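PDB 2Y0H: probable porin from Pseudomonas aeruginosa, which probably forms a channel across the bacterial outer membrane through which small solutes can pass. Local coordinates for residues T322-G327 / S340-N345; F261-Q266 / W302-D307; S7-L12 / R41-F46; L55-L60 / S91-T96; L143-G148 / A181-A186. All coordinates share one frame; numbering follows the deposited sequence.

Contact 1: T322-G327 / S340-N345. With C8E ((hydroxyethyloxy)tri(ethyloxy)octane), chain L.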
# COMPACT_ATOMS: atom_id res chain seq x y z
N THR A 322 4.54 -17.56 -1.82
CA THR A 322 4.66 -17.92 -0.42
C THR A 322 5.86 -17.19 0.18
O THR A 322 6.93 -17.09 -0.44
CB THR A 322 4.75 -19.44 -0.20
OG1 THR A 322 4.63 -19.73 1.21
CG2 THR A 322 6.06 -20.00 -0.75
N ARG A 323 5.67 -16.62 1.36
CA ARG A 323 6.72 -15.83 1.97
C ARG A 323 6.66 -16.01 3.48
O ARG A 323 5.62 -16.35 4.04
CB ARG A 323 6.57 -14.35 1.59
CG ARG A 323 5.24 -13.73 2.00
CD ARG A 323 5.08 -12.29 1.49
NE ARG A 323 3.76 -11.76 1.80
CZ ARG A 323 3.24 -10.66 1.26
NH1 ARG A 323 3.92 -9.97 0.35
NH2 ARG A 323 2.02 -10.27 1.60
N TYR A 324 7.80 -15.80 4.12
CA TYR A 324 7.93 -15.98 5.55
C TYR A 324 8.80 -14.84 6.07
O TYR A 324 9.83 -14.51 5.48
CB TYR A 324 8.57 -17.34 5.85
CG TYR A 324 8.96 -17.55 7.30
CD1 TYR A 324 8.06 -18.10 8.21
CD2 TYR A 324 10.22 -17.20 7.76
CE1 TYR A 324 8.41 -18.29 9.54
CE2 TYR A 324 10.58 -17.39 9.08
CZ TYR A 324 9.67 -17.94 9.96
OH TYR A 324 10.03 -18.12 11.28
N VAL A 325 8.36 -14.23 7.16
CA VAL A 325 9.10 -13.15 7.78
C VAL A 325 9.22 -13.44 9.25
O VAL A 325 8.25 -13.84 9.90
CB VAL A 325 8.38 -11.80 7.61
CG1 VAL A 325 9.09 -10.72 8.45
CG2 VAL A 325 8.33 -11.40 6.14
N GLN A 326 10.41 -13.22 9.79
CA GLN A 326 10.66 -13.50 11.20
C GLN A 326 11.26 -12.25 11.84
O GLN A 326 12.25 -11.71 11.34
CB GLN A 326 11.64 -14.68 11.31
CG GLN A 326 11.99 -15.09 12.73
CD GLN A 326 12.74 -16.41 12.76
OE1 GLN A 326 12.29 -17.40 12.19
NE2 GLN A 326 13.89 -16.42 13.41
N GLY A 327 10.65 -11.80 12.93
CA GLY A 327 11.06 -10.59 13.61
C GLY A 327 11.53 -10.81 15.05
O GLY A 327 11.07 -11.72 15.73
N SER A 340 9.14 -11.34 20.01
CA SER A 340 9.55 -11.77 18.68
C SER A 340 8.32 -12.35 18.00
O SER A 340 7.37 -12.76 18.67
CB SER A 340 10.67 -12.80 18.75
OG SER A 340 10.35 -13.84 19.65
N GLU A 341 8.34 -12.40 16.68
CA GLU A 341 7.16 -12.81 15.93
C GLU A 341 7.56 -13.40 14.59
O GLU A 341 8.66 -13.14 14.08
CB GLU A 341 6.20 -11.63 15.73
CG GLU A 341 6.77 -10.48 14.88
CD GLU A 341 5.91 -9.21 14.90
OE1 GLU A 341 4.81 -9.21 15.47
OE2 GLU A 341 6.35 -8.18 14.34
N TRP A 342 6.68 -14.20 14.01
CA TRP A 342 6.85 -14.65 12.64
C TRP A 342 5.52 -14.75 11.90
O TRP A 342 4.46 -14.91 12.52
CB TRP A 342 7.61 -15.98 12.57
CG TRP A 342 6.95 -17.19 13.14
CD1 TRP A 342 7.19 -17.74 14.37
CD2 TRP A 342 6.00 -18.06 12.49
NE1 TRP A 342 6.43 -18.88 14.54
CE2 TRP A 342 5.69 -19.10 13.40
CE3 TRP A 342 5.37 -18.05 11.25
CZ2 TRP A 342 4.78 -20.12 13.10
CZ3 TRP A 342 4.46 -19.06 10.95
CH2 TRP A 342 4.18 -20.09 11.87
N GLU A 343 5.57 -14.63 10.58
CA GLU A 343 4.38 -14.76 9.78
C GLU A 343 4.70 -15.49 8.49
O GLU A 343 5.76 -15.30 7.90
CB GLU A 343 3.77 -13.39 9.48
CG GLU A 343 2.39 -13.45 8.81
CD GLU A 343 1.69 -12.07 8.67
OE1 GLU A 343 1.95 -11.18 9.51
OE2 GLU A 343 0.89 -11.90 7.73
N ARG A 344 3.78 -16.35 8.08
CA ARG A 344 3.85 -16.93 6.76
C ARG A 344 2.59 -16.57 5.98
O ARG A 344 1.50 -16.55 6.55
CB ARG A 344 4.01 -18.45 6.84
CG ARG A 344 3.80 -19.18 5.52
CD ARG A 344 4.99 -20.05 5.19
NE ARG A 344 5.53 -20.68 6.39
CZ ARG A 344 6.57 -21.51 6.40
NH1 ARG A 344 7.18 -21.80 5.26
NH2 ARG A 344 6.99 -22.04 7.54
N ASN A 345 2.76 -16.25 4.70
CA ASN A 345 1.65 -15.94 3.80
C ASN A 345 1.78 -16.84 2.60
O ASN A 345 2.85 -16.91 1.99
CB ASN A 345 1.73 -14.49 3.30
CG ASN A 345 1.40 -13.47 4.37
OD1 ASN A 345 1.68 -12.28 4.19
ND2 ASN A 345 0.81 -13.91 5.46
C7 C8E L . 10.96 -17.43 16.11
C8 C8E L . 10.59 -16.56 17.31
O9 C8E L . 9.21 -16.23 17.26
C10 C8E L . 8.36 -17.34 17.53
C11 C8E L . 7.28 -16.95 18.53
O12 C8E L . 6.87 -18.07 19.29
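With CG set between its own backbone N and carbonyl carbon (chi1 59°) and the chain extended from there to NE, Arg-323 crosses Asn-345 obliquely and brings the edge of its guanidinium to OD1. NE takes an in-plane lone pair of Asn-345 OD1 at 3.2 Å, while NH2, 3.3 Å from the same OD1, comes in tilted. Ala-290 N also donates to this oxygen. Asn-345 ND2 hydrogen-bonds to Glu-343 OE2 at 3.0 Å, an oxygen that Tyr-291 N also reaches. On the other face the rings of Tyr-324 and Trp-342 pass obliquely, planes 33° apart, with Tyr-324 CE1 3.5 Å from Trp-342 CE3. The guanidinium of Arg-344 presents one face to Tyr-324 CD1. Detergent carbon C10 meets the indole edge at Trp-342 CD1, 3.4 Å away. Arg-323, Glu-343 and Asn-345 on one face, and detergent-touched Trp-342 with Tyr-324 and Arg-344 on the other, are characteristic of an antiparallel hairpin in a porin beta-barrel, whose face bearing Arg-323 and Glu-343 probably looks into the lumen.

Contact 2: F261-Q266 / W302-D307; sequences FGIGVQ and WQLRYD
Strands 261-266 and 302-307 run antiparallel at 165°, joined by two hydrogen-bonded pairs, Gly-262 with Arg-305 and Gly-264 with Gln-303. Beside them Phe-261 and Tyr-306 lie alongside each other and point the same way, their CE1 atoms 3.5 Å apart. The ring planes are inclined at 41° and the centroids stand 5.3 Å apart, an oblique pair, neither stacked nor edge-to-face. They converge because their first torsions differ: Phe-261 CG is anti to its carbonyl carbon, whereas Tyr-306 CG is anti to its amide nitrogen (chi1 173°). Farther along, Ile-263 CG1 rests 4.0 Å from Leu-304 CD2; branched aliphatics suit a wall that probably faces lipid, consistent with the detergent touching Val-265. On the other face Gly-262 lies beside Arg-305, whose NE and NH2 form a side-on salt bridge with Asp-307 of the same strand, NH2 lying 3.0 Å from Asp-307 OD2. Gln-303 NE2 is bonded to Asn-287 OD1 and Ala-286 O. Within the barrel, strand 244-256 flanks this pair beyond 259-269, and strand 318-330 flanks it beyond 300-309.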
# COMPACT_ATOMS: atom_id res chain seq x y z
N PHE A 261 12.84 -15.62 -6.52
CA PHE A 261 13.35 -15.92 -5.19
C PHE A 261 13.80 -14.63 -4.51
O PHE A 261 14.66 -13.92 -5.03
CB PHE A 261 14.54 -16.89 -5.27
CG PHE A 261 14.29 -18.12 -6.12
CD1 PHE A 261 13.77 -19.28 -5.55
CD2 PHE A 261 14.58 -18.13 -7.48
CE1 PHE A 261 13.54 -20.41 -6.32
CE2 PHE A 261 14.35 -19.26 -8.25
CZ PHE A 261 13.83 -20.40 -7.66
N GLY A 262 13.23 -14.34 -3.35
CA GLY A 262 13.50 -13.08 -2.68
C GLY A 262 13.98 -13.19 -1.24
O GLY A 262 13.60 -14.10 -0.50
N ILE A 263 14.83 -12.24 -0.86
CA ILE A 263 15.24 -12.03 0.52
C ILE A 263 14.99 -10.57 0.89
O ILE A 263 15.29 -9.65 0.11
CB ILE A 263 16.75 -12.29 0.74
CG1 ILE A 263 17.15 -13.64 0.16
CG2 ILE A 263 17.09 -12.26 2.21
CD1 ILE A 263 18.50 -14.10 0.67
N GLY A 264 14.45 -10.37 2.08
CA GLY A 264 14.23 -9.04 2.60
C GLY A 264 14.84 -8.89 3.97
O GLY A 264 14.85 -9.84 4.78
N VAL A 265 15.39 -7.72 4.23
CA VAL A 265 15.87 -7.37 5.56
C VAL A 265 15.28 -6.01 5.92
O VAL A 265 15.11 -5.15 5.06
CB VAL A 265 17.42 -7.28 5.64
CG1 VAL A 265 18.04 -8.64 5.44
CG2 VAL A 265 17.97 -6.30 4.60
N GLN A 266 15.00 -5.82 7.20
CA GLN A 266 14.30 -4.63 7.68
C GLN A 266 14.73 -4.38 9.11
O GLN A 266 14.84 -5.31 9.91
CB GLN A 266 12.78 -4.85 7.60
CG GLN A 266 11.89 -3.65 7.94
CD GLN A 266 10.51 -3.79 7.31
OE1 GLN A 266 10.37 -3.73 6.08
NE2 GLN A 266 9.49 -4.02 8.15
N TRP A 302 13.80 -10.46 8.84
CA TRP A 302 14.24 -10.90 7.54
C TRP A 302 13.11 -11.67 6.86
O TRP A 302 12.23 -12.22 7.53
CB TRP A 302 15.51 -11.75 7.65
CG TRP A 302 15.42 -12.90 8.62
CD1 TRP A 302 15.81 -12.90 9.94
CD2 TRP A 302 14.94 -14.22 8.34
NE1 TRP A 302 15.59 -14.15 10.49
CE2 TRP A 302 15.06 -14.97 9.54
CE3 TRP A 302 14.43 -14.85 7.20
CZ2 TRP A 302 14.68 -16.31 9.63
CZ3 TRP A 302 14.05 -16.18 7.29
CH2 TRP A 302 14.18 -16.90 8.50
N GLN A 303 13.16 -11.72 5.54
CA GLN A 303 12.11 -12.34 4.76
C GLN A 303 12.70 -13.31 3.74
O GLN A 303 13.77 -13.06 3.18
CB GLN A 303 11.28 -11.26 4.03
CG GLN A 303 10.34 -11.83 2.99
CD GLN A 303 9.50 -10.80 2.23
OE1 GLN A 303 8.71 -11.18 1.37
NE2 GLN A 303 9.66 -9.52 2.54
N LEU A 304 12.00 -14.41 3.52
CA LEU A 304 12.20 -15.26 2.35
C LEU A 304 10.88 -15.36 1.59
O LEU A 304 9.82 -15.57 2.19
CB LEU A 304 12.70 -16.65 2.76
CG LEU A 304 14.07 -16.69 3.46
CD1 LEU A 304 14.41 -18.11 3.90
CD2 LEU A 304 15.18 -16.12 2.58
N ARG A 305 10.94 -15.20 0.27
CA ARG A 305 9.75 -15.24 -0.57
C ARG A 305 9.99 -16.01 -1.87
O ARG A 305 11.03 -15.86 -2.51
CB ARG A 305 9.30 -13.82 -0.89
CG ARG A 305 8.19 -13.75 -1.92
CD ARG A 305 7.74 -12.29 -2.17
NE ARG A 305 6.80 -12.23 -3.29
CZ ARG A 305 5.89 -11.27 -3.47
NH1 ARG A 305 5.79 -10.24 -2.62
NH2 ARG A 305 5.09 -11.34 -4.52
N TYR A 306 9.01 -16.81 -2.26
CA TYR A 306 9.08 -17.55 -3.51
C TYR A 306 7.84 -17.29 -4.35
O TYR A 306 6.72 -17.32 -3.83
CB TYR A 306 9.22 -19.04 -3.24
CG TYR A 306 9.12 -19.87 -4.50
CD1 TYR A 306 10.14 -19.84 -5.45
CD2 TYR A 306 8.02 -20.67 -4.74
CE1 TYR A 306 10.05 -20.59 -6.61
CE2 TYR A 306 7.93 -21.42 -5.89
CZ TYR A 306 8.94 -21.38 -6.82
OH TYR A 306 8.84 -22.12 -7.97
N ASP A 307 8.04 -17.04 -5.64
CA ASP A 307 6.93 -16.86 -6.56
C ASP A 307 6.99 -17.86 -7.70
O ASP A 307 8.07 -18.21 -8.17
CB ASP A 307 6.92 -15.45 -7.16
CG ASP A 307 6.70 -14.38 -6.11
OD1 ASP A 307 7.70 -13.93 -5.49
OD2 ASP A 307 5.53 -14.00 -5.93

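Contact 3: S7-L12 / R41-F46; sequences SAHLDL and RLQSGF. With C8E ((hydroxyethyloxy)tri(ethyloxy)octane), chain K; C8E ((hydroxyethyloxy)tri(ethyloxy)octane), chain F.
Arg-41 and Asp-11 are joined by a salt bridge that can be followed along the arginine. Its CB passes 4.1 Å from His-9 O; the chain then runs straight through CG and bends at chi3 (-67°), bringing CD to 3.6 Å from Asp-11 OD2. NE bonds the same OD2 at 2.6 Å. At the tip, NH2 gives an almost straight bond to Asp-11 OD1, 2.9 Å long, completing a side-on, two-nitrogen grip in which carboxylate and guanidinium are nearly coplanar (16°). His-9 CB lies 3.3 Å from Arg-41 NH2, so the methylene packs on one face of the guanidinium near that nitrogen. Thr-387 adds a further bond to Asp-11 OD1 from strand 376-389, the last of the chain, which here meets the first strand and closes the barrel. The sheet's other face is apolar: Ala-8 CB meets Leu-42 CD1 at 3.6 Å, and Leu-42 CD2 lies 4.0 Å from detergent carbon C1 of chain F. Farther along the chain, Ser-44 OG bonds Gly-45 O, while its CB touches both detergents, near C5 of chain F and C14 of chain K.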
# COMPACT_ATOMS: atom_id res chain seq x y z
N SER A 7 -14.86 7.62 -19.58
CA SER A 7 -15.10 6.21 -19.33
C SER A 7 -15.74 6.00 -17.97
O SER A 7 -15.64 6.86 -17.08
CB SER A 7 -13.81 5.39 -19.46
OG SER A 7 -12.78 5.86 -18.61
N ALA A 8 -16.42 4.87 -17.81
CA ALA A 8 -16.99 4.49 -16.53
C ALA A 8 -16.71 3.01 -16.24
O ALA A 8 -16.81 2.16 -17.12
CB ALA A 8 -18.48 4.79 -16.49
N HIS A 9 -16.36 2.71 -14.99
CA HIS A 9 -16.13 1.33 -14.60
C HIS A 9 -16.75 1.06 -13.25
O HIS A 9 -16.95 1.97 -12.44
CB HIS A 9 -14.64 1.01 -14.53
CG HIS A 9 -13.95 1.03 -15.86
ND1 HIS A 9 -13.62 2.19 -16.51
CD2 HIS A 9 -13.51 0.02 -16.65
CE1 HIS A 9 -13.01 1.91 -17.65
NE2 HIS A 9 -12.93 0.59 -17.76
N LEU A 10 -17.05 -0.20 -13.01
CA LEU A 10 -17.50 -0.63 -11.70
C LEU A 10 -16.60 -1.77 -11.25
O LEU A 10 -16.55 -2.83 -11.88
CB LEU A 10 -18.97 -1.06 -11.73
CG LEU A 10 -19.54 -1.64 -10.43
CD1 LEU A 10 -19.49 -0.60 -9.31
CD2 LEU A 10 -20.96 -2.14 -10.64
N ASP A 11 -15.85 -1.52 -10.17
CA ASP A 11 -14.97 -2.53 -9.61
C ASP A 11 -15.73 -3.31 -8.54
O ASP A 11 -16.29 -2.72 -7.63
CB ASP A 11 -13.73 -1.89 -8.99
CG ASP A 11 -12.88 -1.13 -10.01
OD1 ASP A 11 -12.78 -1.58 -11.18
OD2 ASP A 11 -12.33 -0.08 -9.64
N LEU A 12 -15.74 -4.63 -8.66
CA LEU A 12 -16.45 -5.46 -7.71
C LEU A 12 -15.47 -6.27 -6.88
O LEU A 12 -14.56 -6.89 -7.44
CB LEU A 12 -17.41 -6.40 -8.45
CG LEU A 12 -18.61 -5.81 -9.20
CD1 LEU A 12 -19.34 -4.84 -8.32
CD2 LEU A 12 -18.21 -5.13 -10.49
N ARG A 41 -16.12 4.12 -10.77
CA ARG A 41 -15.15 5.09 -11.26
C ARG A 41 -15.65 5.76 -12.53
O ARG A 41 -15.82 5.11 -13.56
CB ARG A 41 -13.79 4.41 -11.51
CG ARG A 41 -13.06 4.03 -10.25
CD ARG A 41 -11.72 3.34 -10.53
NE ARG A 41 -11.91 2.02 -11.15
CZ ARG A 41 -11.61 1.74 -12.41
NH1 ARG A 41 -11.09 2.67 -13.20
NH2 ARG A 41 -11.82 0.51 -12.88
N LEU A 42 -15.91 7.06 -12.45
CA LEU A 42 -16.29 7.84 -13.62
C LEU A 42 -15.12 8.74 -13.95
O LEU A 42 -14.58 9.39 -13.06
CB LEU A 42 -17.54 8.67 -13.32
CG LEU A 42 -18.95 8.13 -13.63
CD1 LEU A 42 -19.09 6.63 -13.42
CD2 LEU A 42 -20.01 8.90 -12.82
N GLN A 43 -14.69 8.75 -15.20
CA GLN A 43 -13.56 9.61 -15.58
C GLN A 43 -13.90 10.32 -16.87
O GLN A 43 -14.18 9.68 -17.88
CB GLN A 43 -12.26 8.82 -15.75
CG GLN A 43 -11.91 7.88 -14.61
CD GLN A 43 -10.80 6.90 -14.99
OE1 GLN A 43 -9.62 7.17 -14.80
NE2 GLN A 43 -11.19 5.77 -15.54
N SER A 44 -13.87 11.64 -16.84
CA SER A 44 -14.17 12.40 -18.04
C SER A 44 -12.90 12.42 -18.86
O SER A 44 -11.83 12.14 -18.34
CB SER A 44 -14.54 13.84 -17.69
OG SER A 44 -13.37 14.61 -17.49
N GLY A 45 -13.02 12.73 -20.14
CA GLY A 45 -11.84 13.09 -20.91
C GLY A 45 -11.41 14.49 -20.51
O GLY A 45 -11.93 15.05 -19.55
N PHE A 46 -10.48 15.08 -21.25
CA PHE A 46 -10.00 16.42 -20.96
C PHE A 46 -10.51 17.46 -21.96
O PHE A 46 -10.51 17.22 -23.17
CB PHE A 46 -8.47 16.45 -20.93
CG PHE A 46 -7.88 15.98 -19.63
CD1 PHE A 46 -7.74 16.85 -18.57
CD2 PHE A 46 -7.48 14.66 -19.48
CE1 PHE A 46 -7.20 16.42 -17.37
CE2 PHE A 46 -6.93 14.22 -18.29
CZ PHE A 46 -6.79 15.09 -17.23
C8 C8E K . -13.52 13.97 -24.32
O9 C8E K . -14.10 14.66 -23.23
C10 C8E K . -13.60 15.98 -23.05
C11 C8E K . -14.71 16.96 -22.64
O12 C8E K . -15.35 16.56 -21.44
C13 C8E K . -14.89 17.26 -20.30
C14 C8E K . -15.88 17.18 -19.13
O15 C8E K . -17.00 16.36 -19.42
C1 C8E F . -19.02 12.70 -13.26
C2 C8E F . -17.76 12.57 -14.12
C3 C8E F . -18.09 12.94 -15.56
C4 C8E F . -18.18 11.72 -16.48
C5 C8E F . -17.87 12.15 -17.91

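Contact 4: L55-L60 / S91-T96. With C8E ((hydroxyethyloxy)tri(ethyloxy)octane), chain N.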
# COMPACT_ATOMS: atom_id res chain seq x y z
N LEU A 55 -13.09 16.04 -15.04
CA LEU A 55 -13.74 15.74 -13.78
C LEU A 55 -13.90 14.22 -13.63
O LEU A 55 -14.39 13.57 -14.53
CB LEU A 55 -15.13 16.41 -13.72
CG LEU A 55 -15.92 16.28 -12.41
CD1 LEU A 55 -15.16 16.94 -11.26
CD2 LEU A 55 -17.33 16.88 -12.54
N ASP A 56 -13.44 13.67 -12.51
CA ASP A 56 -13.69 12.27 -12.17
C ASP A 56 -14.60 12.20 -10.96
O ASP A 56 -14.69 13.15 -10.17
CB ASP A 56 -12.40 11.51 -11.84
CG ASP A 56 -11.42 11.49 -12.99
OD1 ASP A 56 -11.86 11.60 -14.15
OD2 ASP A 56 -10.20 11.35 -12.72
N ALA A 57 -15.28 11.07 -10.81
CA ALA A 57 -16.08 10.79 -9.63
C ALA A 57 -15.75 9.38 -9.18
O ALA A 57 -15.61 8.48 -10.01
CB ALA A 57 -17.57 10.91 -9.94
N THR A 58 -15.61 9.19 -7.88
CA THR A 58 -15.35 7.86 -7.34
C THR A 58 -16.41 7.55 -6.29
O THR A 58 -16.47 8.22 -5.26
CB THR A 58 -13.94 7.75 -6.73
OG1 THR A 58 -12.95 8.01 -7.74
CG2 THR A 58 -13.72 6.35 -6.14
N GLY A 59 -17.26 6.56 -6.55
CA GLY A 59 -18.29 6.18 -5.61
C GLY A 59 -17.93 4.87 -4.92
O GLY A 59 -17.55 3.92 -5.58
N LEU A 60 -18.03 4.83 -3.59
CA LEU A 60 -17.69 3.63 -2.84
C LEU A 60 -18.85 3.09 -2.01
O LEU A 60 -19.53 3.86 -1.31
CB LEU A 60 -16.48 3.86 -1.92
CG LEU A 60 -15.19 4.38 -2.58
CD1 LEU A 60 -15.20 5.91 -2.65
CD2 LEU A 60 -13.96 3.90 -1.82
N SER A 91 -20.75 3.97 2.57
CA SER A 91 -20.80 4.55 1.25
C SER A 91 -20.20 5.95 1.29
O SER A 91 -20.23 6.64 2.31
CB SER A 91 -22.23 4.59 0.72
OG SER A 91 -23.04 5.43 1.52
N HIS A 92 -19.62 6.36 0.17
CA HIS A 92 -19.07 7.70 0.05
C HIS A 92 -18.97 8.04 -1.41
O HIS A 92 -18.73 7.16 -2.24
CB HIS A 92 -17.69 7.79 0.70
CG HIS A 92 -17.02 9.11 0.52
ND1 HIS A 92 -17.43 10.25 1.19
CD2 HIS A 92 -15.98 9.49 -0.25
CE1 HIS A 92 -16.66 11.26 0.84
NE2 HIS A 92 -15.77 10.83 -0.03
N LEU A 93 -19.19 9.30 -1.73
CA LEU A 93 -18.99 9.77 -3.08
C LEU A 93 -18.00 10.92 -3.06
O LEU A 93 -18.21 11.90 -2.36
CB LEU A 93 -20.31 10.20 -3.70
CG LEU A 93 -20.29 10.75 -5.13
CD1 LEU A 93 -19.76 12.16 -5.15
CD2 LEU A 93 -19.49 9.87 -6.07
N GLY A 94 -16.92 10.81 -3.83
CA GLY A 94 -15.97 11.89 -3.93
C GLY A 94 -15.81 12.29 -5.38
O GLY A 94 -15.97 11.46 -6.29
N LEU A 95 -15.50 13.57 -5.59
CA LEU A 95 -15.17 14.09 -6.91
C LEU A 95 -13.72 14.49 -6.96
O LEU A 95 -13.13 14.83 -5.94
CB LEU A 95 -16.03 15.31 -7.26
CG LEU A 95 -17.54 15.09 -7.27
CD1 LEU A 95 -18.24 16.39 -7.62
CD2 LEU A 95 -17.91 14.00 -8.25
N THR A 96 -13.17 14.45 -8.17
CA THR A 96 -11.79 14.86 -8.40
C THR A 96 -11.72 15.74 -9.65
O THR A 96 -11.89 15.26 -10.77
CB THR A 96 -10.89 13.63 -8.62
OG1 THR A 96 -11.08 12.71 -7.55
CG2 THR A 96 -9.44 14.05 -8.69
C1 C8E N . -22.34 1.50 -5.76
C2 C8E N . -21.40 2.51 -6.41
C3 C8E N . -21.05 3.63 -5.44
C4 C8E N . -22.10 4.74 -5.40
C5 C8E N . -22.42 5.10 -3.95
C6 C8E N . -22.35 6.61 -3.70
C7 C8E N . -22.68 6.93 -2.24
C8 C8E N . -23.78 7.97 -2.10
O9 C8E N . -24.58 7.68 -0.96
C10 C8E N . -24.33 8.52 0.15
C11 C8E N . -25.52 8.47 1.11
O HOH W 1 -12.36 10.60 -8.66
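Thr-58 OG1 and Thr-96 OG1 are bridged by one water, which lies 2.8 Å from the first and donates to the second at 2.7 Å. Thr-96 OG1 is also bonded to Ile-110 O, so this hydroxyl ties the strand pair to the segment beyond it. Threonine suits the place: its branched carbon stays close to the backbone while the hydroxyl serves the water. Six backbone bonds join the antiparallel strands 55-60 and 91-96. As in transmembrane beta-barrels generally, side chains alternate between two faces, and the one bearing Ala-57, Leu-93 and Leu-95 is apolar. Leu-95 CD2 touches Ala-57 CB at 3.5 Å. Leu-93, with CG anti to its amide nitrogen (chi1 179°), lays CD2 against Thr-58 O, also 3.5 Å away. The octyl chain of a detergent takes the surface beside Gly-59, its C3 3.4 Å from Gly-59 C; where it turns polar, C10 lies 3.6 Å from Ser-91 OG. On the threonine face, Leu-60 CD1 meets the edge of the His-92 ring, and Asp-56 OD1 forms a salt bridge with Lys-98.

Contact 5: L143-G148 / A181-A186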
# COMPACT_ATOMS: atom_id res chain seq x y z
N LEU A 143 12.44 12.25 -15.27
CA LEU A 143 12.21 12.91 -14.00
C LEU A 143 10.74 13.12 -13.72
O LEU A 143 10.01 13.66 -14.54
CB LEU A 143 12.92 14.27 -13.96
CG LEU A 143 12.71 15.08 -12.67
CD1 LEU A 143 13.37 14.38 -11.48
CD2 LEU A 143 13.25 16.50 -12.85
N THR A 144 10.29 12.69 -12.54
CA THR A 144 8.92 12.95 -12.12
C THR A 144 8.92 13.71 -10.81
O THR A 144 9.54 13.30 -9.84
CB THR A 144 8.11 11.66 -11.97
OG1 THR A 144 8.18 10.93 -13.19
CG2 THR A 144 6.64 11.97 -11.65
N LEU A 145 8.24 14.85 -10.79
CA LEU A 145 8.20 15.65 -9.59
C LEU A 145 6.80 15.61 -9.04
O LEU A 145 5.83 15.64 -9.80
CB LEU A 145 8.61 17.09 -9.90
CG LEU A 145 10.02 17.24 -10.49
CD1 LEU A 145 10.36 18.70 -10.74
CD2 LEU A 145 11.08 16.58 -9.59
N THR A 146 6.69 15.53 -7.72
CA THR A 146 5.40 15.46 -7.07
C THR A 146 5.31 16.44 -5.90
O THR A 146 6.27 16.65 -5.16
CB THR A 146 5.10 14.03 -6.57
OG1 THR A 146 5.19 13.12 -7.66
CG2 THR A 146 3.69 13.95 -5.96
N ALA A 147 4.15 17.06 -5.76
CA ALA A 147 3.89 17.94 -4.64
C ALA A 147 2.42 17.83 -4.33
O ALA A 147 1.59 17.85 -5.24
CB ALA A 147 4.28 19.40 -4.97
N GLY A 148 2.09 17.68 -3.06
CA GLY A 148 0.71 17.46 -2.70
C GLY A 148 0.37 17.84 -1.28
O GLY A 148 1.24 18.03 -0.44
N ALA A 181 6.20 16.02 -0.88
CA ALA A 181 6.92 16.47 -2.06
C ALA A 181 7.93 15.40 -2.40
O ALA A 181 8.51 14.78 -1.50
CB ALA A 181 7.62 17.80 -1.79
N GLY A 182 8.12 15.15 -3.69
CA GLY A 182 9.00 14.09 -4.11
C GLY A 182 9.59 14.23 -5.49
O GLY A 182 9.12 15.01 -6.32
N ALA A 183 10.63 13.44 -5.74
CA ALA A 183 11.28 13.39 -7.03
C ALA A 183 11.75 11.99 -7.26
O ALA A 183 12.33 11.37 -6.36
CB ALA A 183 12.46 14.37 -7.07
N THR A 184 11.48 11.46 -8.45
CA THR A 184 12.06 10.20 -8.86
C THR A 184 12.86 10.45 -10.13
O THR A 184 12.41 11.15 -11.02
CB THR A 184 10.99 9.12 -9.15
OG1 THR A 184 10.08 9.61 -10.15
CG2 THR A 184 10.21 8.78 -7.90
N TYR A 185 14.06 9.89 -10.20
CA TYR A 185 14.88 10.03 -11.39
C TYR A 185 15.45 8.69 -11.86
O TYR A 185 16.11 7.99 -11.10
CB TYR A 185 16.04 11.01 -11.17
CG TYR A 185 16.80 11.26 -12.45
CD1 TYR A 185 16.17 11.84 -13.54
CD2 TYR A 185 18.13 10.88 -12.58
CE1 TYR A 185 16.84 12.06 -14.73
CE2 TYR A 185 18.82 11.09 -13.77
CZ TYR A 185 18.16 11.69 -14.84
OH TYR A 185 18.81 11.91 -16.03
N ALA A 186 15.18 8.36 -13.12
CA ALA A 186 15.78 7.18 -13.76
C ALA A 186 17.16 7.52 -14.32
O ALA A 186 17.27 8.05 -15.42
CB ALA A 186 14.90 6.65 -14.86
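Leu-145 CD2 rests on Ala-183 CB at 3.6 Å, the closest apolar side-chain meeting between strands 143-148 and 181-186. The alanine is small enough for the leucine's branch to lie across it. Next along the same face, with CG anti to its amide nitrogen (chi1 178°), Leu-143 carries CD1 over to within 3.4 Å of Thr-184 O, while its CB stands 4.1 Å from Tyr-185 CD1, at the edge of the phenol ring. On the opposite face Thr-144 and Thr-184 lie side by side and point the same way, with Thr-184 OG1 3.4 Å from Thr-144 CB.

These side chains are set in register by four backbone bonds, two between Thr-144 and Thr-184 and two between Thr-146 and Gly-182; Gly-182 N reaches Thr-146 O at 2.8 Å. Farther out, Tyr-185 meets Phe-187 edge-to-face, and Tyr-196 of strand 191-200 touches both Thr-146 and Thr-184. Backbone bonds from Leu-145 to Ser-137 and from Ala-183 to Tyr-195 extend the sheet to both sides. Side chains alternate between a largely apolar face, with Tyr-185 at its end and a bound detergent near Ala-183, and a threonine-bearing face, consistent with the wall of a transmembrane beta-barrel, the apolar face probably toward the membrane.

Overall arrangement
All five contacts pair antiparallel strands of one closed 18-stranded barrel, but at separate places round its wall. Contacts 1 and 2, with centres about 10 Å apart, abut across the neighbouring strands 300-309 and 318-330, as contacts 3 and 4 do across 30-43 and 51-64. These two groups lie on opposite sides of the chain's centre, and contact 5 stands apart from both. Contacts 3 and 5 are surface contacts, whereas 1, 2 and 4 are partly buried. Both faces vary: one has aromatic pairs in 1 and 2 but small aliphatic contacts in 3, 4 and 5; the other has an arginine-amide grip in 1, a salt bridge within one strand in 2 and across the strands in 3, a water bridge in 4, and neighbouring threonines in 5.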